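Local coordinates for protein glucose-6-phosphate 1-dehydrogenase (Kluyveromyces lactis, PDB 7E6I) that catalyses the first step of the oxidative pentose phosphate pathway, oxidising glucose 6-phosphate to 6-phosphogluconolactone and reducing NADP(+) to NADPH, at residues A[346-351]-A[370-375]; A[366-371]-A[378-383]; A[221-226]-A[337-342]. All coordinates share one frame; numbering follows the deposited sequence.

Interaction 1 of 3, residues A[346-351]-A[370-375]. With BG6 (6-O-phosphono-beta-D-glucopyranose), chain B.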
loop_
_atom_site.group_PDB
_atom_site.type_symbol
_atom_site.label_atom_id
_atom_site.label_comp_id
_atom_site.label_asym_id
_atom_site.label_seq_id
_atom_site.Cartn_x
_atom_site.Cartn_y
_atom_site.Cartn_z
ATOM N N VAL A 346 -8.220 9.025 -0.171
ATOM C CA VAL A 346 -7.648 8.292 -1.290
ATOM C C VAL A 346 -8.797 7.838 -2.171
ATOM O O VAL A 346 -9.742 7.198 -1.688
ATOM C CB VAL A 346 -6.790 7.101 -0.838
ATOM C CG1 VAL A 346 -6.415 6.247 -2.055
ATOM C CG2 VAL A 346 -5.525 7.593 -0.127
ATOM N N GLU A 347 -8.700 8.134 -3.464
ATOM C CA GLU A 347 -9.873 8.066 -4.317
ATOM C C GLU A 347 -9.465 7.739 -5.747
ATOM O O GLU A 347 -8.420 8.198 -6.231
ATOM C CB GLU A 347 -10.617 9.407 -4.263
ATOM C CG GLU A 347 -12.027 9.362 -4.695
ATOM C CD GLU A 347 -12.770 10.640 -4.324
ATOM O OE1 GLU A 347 -12.675 11.626 -5.105
ATOM O OE2 GLU A 347 -13.443 10.646 -3.254
ATOM N N ILE A 348 -10.323 6.969 -6.422
ATOM C CA ILE A 348 -10.204 6.658 -7.844
ATOM C C ILE A 348 -11.353 7.340 -8.567
ATOM O O ILE A 348 -12.509 7.190 -8.170
ATOM C CB ILE A 348 -10.265 5.142 -8.100
ATOM C CG1 ILE A 348 -9.108 4.411 -7.428
ATOM C CG2 ILE A 348 -10.360 4.851 -9.602
ATOM C CD1 ILE A 348 -9.464 2.966 -7.147
ATOM N N ARG A 349 -11.057 8.039 -9.656
ATOM C CA ARG A 349 -12.106 8.726 -10.406
ATOM C C ARG A 349 -11.954 8.373 -11.873
ATOM O O ARG A 349 -10.891 8.594 -12.461
ATOM C CB ARG A 349 -12.030 10.241 -10.208
ATOM C CG ARG A 349 -13.225 11.024 -10.739
ATOM C CD ARG A 349 -13.074 12.502 -10.385
ATOM N NE ARG A 349 -13.264 12.688 -8.953
ATOM C CZ ARG A 349 -14.461 12.830 -8.398
ATOM N NH1 ARG A 349 -15.555 12.840 -9.175
ATOM N NH2 ARG A 349 -14.567 12.960 -7.077
ATOM N N ILE A 350 -13.012 7.841 -12.464
ATOM C CA ILE A 350 -12.984 7.420 -13.852
ATOM C C ILE A 350 -14.121 8.132 -14.566
ATOM O O ILE A 350 -15.272 8.039 -14.137
ATOM C CB ILE A 350 -13.108 5.893 -13.973
ATOM C CG1 ILE A 350 -11.790 5.280 -13.499
ATOM C CG2 ILE A 350 -13.408 5.512 -15.404
ATOM C CD1 ILE A 350 -11.835 3.844 -13.219
ATOM N N GLN A 351 -13.794 8.888 -15.609
ATOM C CA GLN A 351 -14.791 9.593 -16.399
ATOM C C GLN A 351 -14.988 8.873 -17.724
ATOM O O GLN A 351 -14.013 8.554 -18.414
ATOM C CB GLN A 351 -14.393 11.043 -16.668
ATOM C CG GLN A 351 -15.596 11.860 -17.041
ATOM C CD GLN A 351 -15.320 13.345 -17.160
ATOM O OE1 GLN A 351 -14.377 13.746 -17.814
ATOM N NE2 GLN A 351 -16.161 14.162 -16.536
ATOM N N ILE A 370 -14.485 5.632 -6.741
ATOM C CA ILE A 370 -14.266 4.592 -5.741
ATOM C C ILE A 370 -13.467 5.223 -4.607
ATOM O O ILE A 370 -12.292 5.562 -4.792
ATOM C CB ILE A 370 -13.525 3.383 -6.334
ATOM C CG1 ILE A 370 -14.272 2.866 -7.563
ATOM C CG2 ILE A 370 -13.340 2.283 -5.297
ATOM C CD1 ILE A 370 -13.425 2.019 -8.441
ATOM N N ARG A 371 -14.094 5.421 -3.444
ATOM C CA ARG A 371 -13.372 5.941 -2.288
ATOM C C ARG A 371 -12.730 4.789 -1.533
ATOM O O ARG A 371 -13.427 3.908 -1.022
ATOM C CB ARG A 371 -14.255 6.739 -1.330
ATOM C CG ARG A 371 -13.392 7.653 -0.431
ATOM C CD ARG A 371 -14.173 8.713 0.275
ATOM N NE ARG A 371 -13.956 10.020 -0.327
ATOM C CZ ARG A 371 -14.810 11.029 -0.190
ATOM N NH1 ARG A 371 -15.915 10.846 0.527
ATOM N NH2 ARG A 371 -14.579 12.212 -0.771
ATOM N N ILE A 372 -11.404 4.814 -1.440
ATOM C CA ILE A 372 -10.718 3.791 -0.665
ATOM C C ILE A 372 -10.737 4.139 0.812
ATOM O O ILE A 372 -10.923 3.265 1.667
ATOM C CB ILE A 372 -9.295 3.614 -1.201
ATOM C CG1 ILE A 372 -9.360 2.906 -2.548
ATOM C CG2 ILE A 372 -8.412 2.882 -0.181
ATOM C CD1 ILE A 372 -8.500 3.540 -3.563
ATOM N N GLN A 373 -10.578 5.418 1.131
ATOM C CA GLN A 373 -10.576 5.880 2.508
ATOM C C GLN A 373 -10.784 7.382 2.491
ATOM O O GLN A 373 -10.342 8.047 1.550
ATOM C CB GLN A 373 -9.261 5.512 3.210
ATOM C CG GLN A 373 -8.052 6.308 2.767
ATOM C CD GLN A 373 -6.758 5.716 3.320
ATOM O OE1 GLN A 373 -6.646 4.503 3.490
ATOM N NE2 GLN A 373 -5.780 6.572 3.602
ATOM N N PRO A 374 -11.449 7.954 3.511
ATOM C CA PRO A 374 -11.991 7.292 4.705
ATOM C C PRO A 374 -13.230 6.406 4.539
ATOM O O PRO A 374 -13.201 5.279 5.033
ATOM C CB PRO A 374 -12.335 8.459 5.632
ATOM C CG PRO A 374 -12.197 9.688 4.825
ATOM C CD PRO A 374 -11.272 9.401 3.723
ATOM N N ASN A 375 -14.313 6.860 3.924
ATOM C CA ASN A 375 -15.563 6.112 4.040
ATOM C C ASN A 375 -15.761 5.274 2.784
ATOM O O ASN A 375 -16.489 5.658 1.874
ATOM C CB ASN A 375 -16.741 7.049 4.264
ATOM C CG ASN A 375 -16.446 8.118 5.294
ATOM O OD1 ASN A 375 -16.290 7.821 6.481
ATOM N ND2 ASN A 375 -16.367 9.377 4.847
HETATM C C1 BG6 B . 3.261 5.712 4.036
HETATM C C2 BG6 B . 3.855 7.089 3.744
HETATM O O1 BG6 B . 3.732 4.727 3.205
HETATM O O5 BG6 B . 1.774 5.770 3.845
HETATM C C3 BG6 B . 3.231 8.143 4.591
HETATM O O2 BG6 B . 5.276 7.096 3.938
HETATM C C4 BG6 B . 1.754 8.202 4.378
HETATM O O3 BG6 B . 3.772 9.448 4.251
HETATM C C5 BG6 B . 1.119 6.835 4.638
HETATM O O4 BG6 B . 1.206 9.198 5.251
HETATM C C6 BG6 B . -0.339 6.779 4.275
HETATM O O6 BG6 B . -0.803 5.468 4.546
HETATM P P BG6 B . -2.381 5.284 5.028
HETATM O O1P BG6 B . -3.134 6.007 3.928
HETATM O O2P BG6 B . -2.552 5.925 6.380
HETATM O O3P BG6 B . -2.803 3.820 5.145
#

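Interaction 2 of 3, residues A[366-371]-A[378-383]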
loop_
_atom_site.group_PDB
_atom_site.type_symbol
_atom_site.label_atom_id
_atom_site.label_comp_id
_atom_site.label_asym_id
_atom_site.label_seq_id
_atom_site.Cartn_x
_atom_site.Cartn_y
_atom_site.Cartn_z
ATOM N N ASN A 366 -21.036 10.062 -17.785
ATOM C CA ASN A 366 -20.990 9.147 -16.661
ATOM C C ASN A 366 -19.620 9.170 -16.014
ATOM O O ASN A 366 -18.600 9.436 -16.653
ATOM C CB ASN A 366 -21.305 7.726 -17.094
ATOM C CG ASN A 366 -22.657 7.621 -17.684
ATOM O OD1 ASN A 366 -22.810 7.419 -18.885
ATOM N ND2 ASN A 366 -23.669 7.802 -16.851
ATOM N N GLU A 367 -19.610 8.834 -14.736
ATOM C CA GLU A 367 -18.439 8.988 -13.905
ATOM C C GLU A 367 -18.533 7.944 -12.813
ATOM O O GLU A 367 -19.625 7.652 -12.324
ATOM C CB GLU A 367 -18.385 10.403 -13.331
ATOM C CG GLU A 367 -17.005 10.938 -13.117
ATOM C CD GLU A 367 -16.973 12.470 -13.032
ATOM O OE1 GLU A 367 -17.413 13.178 -13.986
ATOM O OE2 GLU A 367 -16.495 12.960 -11.995
ATOM N N LEU A 368 -17.395 7.362 -12.459
ATOM C CA LEU A 368 -17.321 6.365 -11.406
ATOM C C LEU A 368 -16.264 6.816 -10.420
ATOM O O LEU A 368 -15.128 7.090 -10.819
ATOM C CB LEU A 368 -16.967 4.980 -11.964
ATOM C CG LEU A 368 -16.594 3.913 -10.923
ATOM C CD1 LEU A 368 -17.797 3.591 -10.071
ATOM C CD2 LEU A 368 -16.032 2.640 -11.593
ATOM N N VAL A 369 -16.635 6.888 -9.142
ATOM C CA VAL A 369 -15.726 7.239 -8.061
ATOM C C VAL A 369 -15.686 6.084 -7.070
ATOM O O VAL A 369 -16.733 5.610 -6.617
ATOM C CB VAL A 369 -16.147 8.542 -7.362
ATOM C CG1 VAL A 369 -15.310 8.759 -6.105
ATOM C CG2 VAL A 369 -16.019 9.732 -8.316
ATOM N N ILE A 370 -14.485 5.632 -6.741
ATOM C CA ILE A 370 -14.266 4.592 -5.741
ATOM C C ILE A 370 -13.467 5.223 -4.607
ATOM O O ILE A 370 -12.292 5.562 -4.792
ATOM C CB ILE A 370 -13.525 3.383 -6.334
ATOM C CG1 ILE A 370 -14.272 2.866 -7.563
ATOM C CG2 ILE A 370 -13.340 2.283 -5.297
ATOM C CD1 ILE A 370 -13.425 2.019 -8.441
ATOM N N ARG A 371 -14.094 5.421 -3.444
ATOM C CA ARG A 371 -13.372 5.941 -2.288
ATOM C C ARG A 371 -12.730 4.789 -1.533
ATOM O O ARG A 371 -13.427 3.908 -1.022
ATOM C CB ARG A 371 -14.255 6.739 -1.330
ATOM C CG ARG A 371 -13.392 7.653 -0.431
ATOM C CD ARG A 371 -14.173 8.713 0.275
ATOM N NE ARG A 371 -13.956 10.020 -0.327
ATOM C CZ ARG A 371 -14.810 11.029 -0.190
ATOM N NH1 ARG A 371 -15.915 10.846 0.527
ATOM N NH2 ARG A 371 -14.579 12.212 -0.771
ATOM N N ILE A 378 -18.623 3.437 -3.276
ATOM C CA ILE A 378 -18.607 3.554 -4.726
ATOM C C ILE A 378 -19.762 4.453 -5.140
ATOM O O ILE A 378 -20.884 4.280 -4.657
ATOM C CB ILE A 378 -18.704 2.176 -5.399
ATOM C CG1 ILE A 378 -17.438 1.375 -5.103
ATOM C CG2 ILE A 378 -18.913 2.324 -6.891
ATOM C CD1 ILE A 378 -17.626 -0.112 -5.236
ATOM N N TYR A 379 -19.488 5.427 -6.009
ATOM C CA TYR A 379 -20.506 6.347 -6.503
ATOM C C TYR A 379 -20.513 6.328 -8.023
ATOM O O TYR A 379 -19.451 6.309 -8.654
ATOM C CB TYR A 379 -20.262 7.788 -6.030
ATOM C CG TYR A 379 -20.041 7.918 -4.551
ATOM C CD1 TYR A 379 -21.112 7.870 -3.672
ATOM C CD2 TYR A 379 -18.763 8.068 -4.027
ATOM C CE1 TYR A 379 -20.925 7.981 -2.305
ATOM C CE2 TYR A 379 -18.564 8.161 -2.666
ATOM C CZ TYR A 379 -19.651 8.124 -1.809
ATOM O OH TYR A 379 -19.490 8.223 -0.444
ATOM N N LEU A 380 -21.706 6.340 -8.608
ATOM C CA LEU A 380 -21.869 6.375 -10.056
ATOM C C LEU A 380 -22.732 7.571 -10.416
ATOM O O LEU A 380 -23.864 7.694 -9.935
ATOM C CB LEU A 380 -22.506 5.093 -10.584
ATOM C CG LEU A 380 -21.745 3.772 -10.422
ATOM C CD1 LEU A 380 -22.003 3.226 -9.053
ATOM C CD2 LEU A 380 -22.169 2.738 -11.470
ATOM N N LYS A 381 -22.195 8.448 -11.248
ATOM C CA LYS A 381 -22.979 9.528 -11.810
ATOM C C LYS A 381 -23.760 8.969 -12.994
ATOM O O LYS A 381 -23.162 8.456 -13.951
ATOM C CB LYS A 381 -22.054 10.666 -12.224
ATOM C CG LYS A 381 -22.775 11.934 -12.600
ATOM C CD LYS A 381 -21.852 13.101 -12.506
ATOM C CE LYS A 381 -22.378 14.265 -13.271
ATOM N NZ LYS A 381 -21.239 15.049 -13.776
ATOM N N CYS A 382 -25.087 9.030 -12.920
ATOM C CA CYS A 382 -25.942 8.415 -13.926
ATOM C C CYS A 382 -26.936 9.436 -14.461
ATOM O O CYS A 382 -27.081 10.545 -13.936
ATOM C CB CYS A 382 -26.700 7.205 -13.376
ATOM S SG CYS A 382 -25.632 5.870 -12.781
ATOM N N ASN A 383 -27.632 9.027 -15.511
ATOM C CA ASN A 383 -28.589 9.861 -16.208
ATOM C C ASN A 383 -29.920 9.143 -16.261
ATOM O O ASN A 383 -29.977 7.915 -16.340
ATOM C CB ASN A 383 -28.106 10.180 -17.616
ATOM C CG ASN A 383 -26.958 11.146 -17.607
ATOM O OD1 ASN A 383 -27.058 12.215 -17.001
ATOM N ND2 ASN A 383 -25.846 10.773 -18.240
HETATM O O HOH W 1 -19.819 14.515 -15.776
#

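Interaction 3 of 3, residues A[221-226]-A[337-342]. With BG6 (6-O-phosphono-beta-D-glucopyranose), chain B.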
loop_
_atom_site.group_PDB
_atom_site.type_symbol
_atom_site.label_atom_id
_atom_site.label_comp_id
_atom_site.label_asym_id
_atom_site.label_seq_id
_atom_site.Cartn_x
_atom_site.Cartn_y
_atom_site.Cartn_z
ATOM N N GLU A 221 -3.699 14.332 1.832
ATOM C CA GLU A 221 -3.618 14.370 3.280
ATOM C C GLU A 221 -3.684 15.814 3.761
ATOM O O GLU A 221 -3.212 16.727 3.073
ATOM C CB GLU A 221 -2.329 13.713 3.773
ATOM C CG GLU A 221 -2.496 12.232 4.038
ATOM C CD GLU A 221 -1.156 11.550 4.264
ATOM O OE1 GLU A 221 -0.113 12.245 4.119
ATOM O OE2 GLU A 221 -1.150 10.329 4.572
ATOM N N PRO A 222 -4.287 16.055 4.941
ATOM C CA PRO A 222 -4.466 17.438 5.414
ATOM C C PRO A 222 -3.308 17.957 6.260
ATOM O O PRO A 222 -3.168 19.168 6.462
ATOM C CB PRO A 222 -5.757 17.349 6.237
ATOM C CG PRO A 222 -5.694 15.948 6.832
ATOM C CD PRO A 222 -4.964 15.079 5.817
ATOM N N PHE A 223 -2.480 17.066 6.785
ATOM C CA PHE A 223 -1.342 17.493 7.578
ATOM C C PHE A 223 -0.108 17.591 6.692
ATOM O O PHE A 223 -0.112 17.177 5.531
ATOM C CB PHE A 223 -1.103 16.519 8.724
ATOM C CG PHE A 223 -1.135 15.086 8.298
ATOM C CD1 PHE A 223 0.000 14.478 7.765
ATOM C CD2 PHE A 223 -2.305 14.349 8.399
ATOM C CE1 PHE A 223 -0.037 13.148 7.354
ATOM C CE2 PHE A 223 -2.348 13.034 7.992
ATOM C CZ PHE A 223 -1.213 12.426 7.467
ATOM N N GLY A 224 0.966 18.132 7.259
ATOM C CA GLY A 224 2.204 18.265 6.520
ATOM C C GLY A 224 3.259 17.297 7.001
ATOM O O GLY A 224 2.949 16.161 7.381
ATOM N N THR A 225 4.514 17.744 6.999
ATOM C CA THR A 225 5.638 16.941 7.460
ATOM C C THR A 225 6.319 17.548 8.680
ATOM O O THR A 225 7.473 17.210 8.962
ATOM C CB THR A 225 6.660 16.764 6.339
ATOM O OG1 THR A 225 7.149 18.050 5.931
ATOM C CG2 THR A 225 6.023 16.029 5.142
ATOM N N GLU A 226 5.625 18.426 9.412
ATOM C CA GLU A 226 6.245 19.195 10.494
ATOM C C GLU A 226 6.908 18.285 11.521
ATOM O O GLU A 226 6.317 17.307 11.997
ATOM C CB GLU A 226 5.210 20.086 11.185
ATOM C CG GLU A 226 4.346 20.901 10.236
ATOM C CD GLU A 226 2.984 20.264 9.984
ATOM O OE1 GLU A 226 2.928 19.052 9.654
ATOM O OE2 GLU A 226 1.965 20.982 10.118
ATOM N N ALA A 337 -0.863 13.322 -5.806
ATOM C CA ALA A 337 -0.709 13.109 -4.375
ATOM C C ALA A 337 -0.179 14.384 -3.727
ATOM O O ALA A 337 0.715 15.036 -4.278
ATOM C CB ALA A 337 0.250 11.955 -4.085
ATOM N N GLY A 338 -0.724 14.727 -2.556
ATOM C CA GLY A 338 -0.260 15.893 -1.831
ATOM C C GLY A 338 -0.446 15.757 -0.337
ATOM O O GLY A 338 -1.391 15.120 0.143
ATOM N N LYS A 339 0.479 16.360 0.402
ATOM C CA LYS A 339 0.348 16.586 1.829
ATOM C C LYS A 339 -0.046 18.038 2.055
ATOM O O LYS A 339 0.141 18.892 1.185
ATOM C CB LYS A 339 1.661 16.268 2.554
ATOM C CG LYS A 339 1.753 14.819 3.066
ATOM C CD LYS A 339 3.105 14.171 2.768
ATOM C CE LYS A 339 3.567 13.231 3.878
ATOM N NZ LYS A 339 2.648 12.102 4.178
ATOM N N ALA A 340 -0.623 18.303 3.227
ATOM C CA ALA A 340 -0.974 19.666 3.652
ATOM C C ALA A 340 -2.013 20.293 2.725
ATOM O O ALA A 340 -1.942 21.476 2.384
ATOM C CB ALA A 340 0.270 20.558 3.762
ATOM N N LEU A 341 -2.975 19.493 2.300
ATOM C CA LEU A 341 -4.123 19.977 1.559
ATOM C C LEU A 341 -5.309 20.102 2.523
ATOM O O LEU A 341 -5.139 20.034 3.749
ATOM C CB LEU A 341 -4.404 19.034 0.382
ATOM C CG LEU A 341 -3.217 18.785 -0.556
ATOM C CD1 LEU A 341 -3.454 17.559 -1.448
ATOM C CD2 LEU A 341 -2.919 20.021 -1.405
ATOM N N ASN A 342 -6.516 20.231 1.977
ATOM C CA ASN A 342 -7.723 20.534 2.734
ATOM C C ASN A 342 -8.432 19.316 3.322
ATOM O O ASN A 342 -9.411 19.496 4.054
ATOM C CB ASN A 342 -8.717 21.254 1.830
ATOM C CG ASN A 342 -9.255 20.340 0.744
ATOM O OD1 ASN A 342 -8.496 19.810 -0.067
ATOM N ND2 ASN A 342 -10.562 20.139 0.735
HETATM C C1 BG6 B . 3.261 5.712 4.036
HETATM C C2 BG6 B . 3.855 7.089 3.744
HETATM O O1 BG6 B . 3.732 4.727 3.205
HETATM O O5 BG6 B . 1.774 5.770 3.845
HETATM C C3 BG6 B . 3.231 8.143 4.591
HETATM O O2 BG6 B . 5.276 7.096 3.938
HETATM C C4 BG6 B . 1.754 8.202 4.378
HETATM O O3 BG6 B . 3.772 9.448 4.251
HETATM C C5 BG6 B . 1.119 6.835 4.638
HETATM O O4 BG6 B . 1.206 9.198 5.251
HETATM C C6 BG6 B . -0.339 6.779 4.275
HETATM O O6 BG6 B . -0.803 5.468 4.546
HETATM P P BG6 B . -2.381 5.284 5.028
HETATM O O1P BG6 B . -3.134 6.007 3.928
HETATM O O2P BG6 B . -2.552 5.925 6.380
HETATM O O3P BG6 B . -2.803 3.820 5.145
#

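Interaction 1 of 3, residues A[346-351]-A[370-375]
Val346 O accepts from two successive backbone amides: Ile372 N at 2.9 Å and, more weakly, Gln373 N at 3.4 Å. The extra residue shifts the register of the antiparallel pair. Beyond it, Ile348 and Ile370 exchange both of their backbone bonds.

On the face carrying Glu347 and Arg371, Glu347 OE2 lies 3.0 Å from Arg371 NE in a salt bridge. The carboxylate and guanidinium planes are only 26° apart. Glu347 OE1 takes Arg349 NH2, which comes from above the carboxylate plane, and it also meets Lys345. One carboxylate thus ties three basic side chains together.

On the opposite face, Ile372 CD1 is the shared apolar tip. It touches Val346 CG1 at 3.7 Å and Ile348 CD1 at 3.8 Å. Met189 and Val190 of helix 188-191 also cover Ile372.

Gln373 has its CG between backbone N and carbonyl carbon (chi1 72°). From there the extended chain sends NE2 to the substrate phosphate, 2.7 Å from BG6 O1P, while OE1 is held by Lys187 NZ. This is a classic beta bulge at the strand end beside the glucose 6-phosphate pocket.

Interaction 2 of 3, residues A[366-371]-A[378-383]
Leu368 and Ile378 interlock on one face of this strand pair. Leu368 CD1 is the bump: it rests 3.6 Å from Ile378 CG2 and 4.0 Å from Leu380 CG, filling the hollow between those two side chains. A chi1 of 169° puts Leu368 CG trans to its own backbone N, and from there CD1 reaches across over the neighbouring strand. Ile370 CG2 continues the row, 4.2 Å from Ile378 CG1. Helix 193-198 covers this end of the face, with Met196 touching both Ile370 and Ile378.

The other face is shaped differently. Val369 CG1 pushes against the edge of the Tyr379 ring, 4.1 Å from CD2 and near the ring plane. Tyr379 also touches Glu397 and Asp399 of strand 393-401.

The two strands form a beta hairpin in the large mixed sheet of the C-terminal domain. Tyr379, Leu380, Lys381 and Arg371 probably belong to a second NADP(+) site, as in related enzymes. Val369 and Tyr379 exchange both backbone bonds.

Further along, Glu367 CB and Lys381 CB abut at 3.8 Å. Their charged ends stay apart, with Glu367 OE1 4.3 Å from Lys381 NZ. A water off to one side bridges them, donating to the carboxylate and accepting from the lysine. Glu367 OE1 also takes Gln351 NE2, and OE2 binds Arg349 and Tyr480.

Asn366 ends the ladder with its side chain. ND2 gives Lys381 O a nearly straight bond of 3.0 Å (175°), on a lone pair and within the amide's own plane. An alanine here would remove that amide, so the Lys381 carbonyl is likely to lose this partner and the strand end to be held less firmly. Beyond it, Asn383 is anchored to Asn393 and to Pro364 O.

Interaction 3 of 3, residues A[221-226]-A[337-342]
Lys339 runs alongside Glu221, both side chains pointing the same way toward the bound sugar. Its CB starts 3.6 Å from Phe223 O. CG comes next and lies against the carboxylate, 3.3 Å from Glu221 OE1. CD passes the methyl of Thr225, and CE lies closer to it, 3.9 Å from Thr225 CG2; the two side chains cross at about a right angle. The last torsion, chi4 59°, bends the tip. NZ ends 2.8 Å from Glu221 OE1 in a salt bridge and 2.9 Å from BG6 O3, to which it donates. Asp240 is a second, long and weak ionic partner.

Glu221 divides its two oxygens. A chi3 of -5° puts OE1 on the same side as its own CB and OE2 on the far side, nearer the sugar. OE1 takes the lysine with its syn lone pair, the one on the side of OE2. OE2 faces the sugar and accepts from BG6 O4 at 2.7 Å. The salt bridge probably steadies the carboxylate in this rotation. Glu221 CB also sits over one face of the Phe223 ring, offset toward the rim.

Backbone bonds join the two segments next to these side chains. Glu221 N binds Gly338 O, and Leu341 N binds Glu221 O at 2.9 Å. Outside the pair, Tyr461 OH bonds to Lys339 O, and Tyr290 OH to the backbone N of Thr225. Together Glu221 and Lys339 hold neighbouring hydroxyls of the hexose, O4 and O3, and so form part of the glucose 6-phosphate pocket of this dehydrogenase.

In the fold
Following the chain, interaction 3 comes first. It closes a loop of 110 residues and brings the end of strand 333-338 beside the loop after strand 212-220. The chain then enters strand 345-352, where interaction 1 opens. It closes after 18 residues on strand 367-373. Interaction 2 opens on that same strand before interaction 1 has closed, so the two share Ile370 and Arg371 and neither encloses the other. It closes a short hairpin, after six residues, on strand 377-385. Interactions 1 and 2 thus join three neighbouring strands of the mixed sheet that interaction 3 also reaches. Interactions 1 and 3 both touch the substrate, one at its phosphate and the other at its sugar hydroxyls.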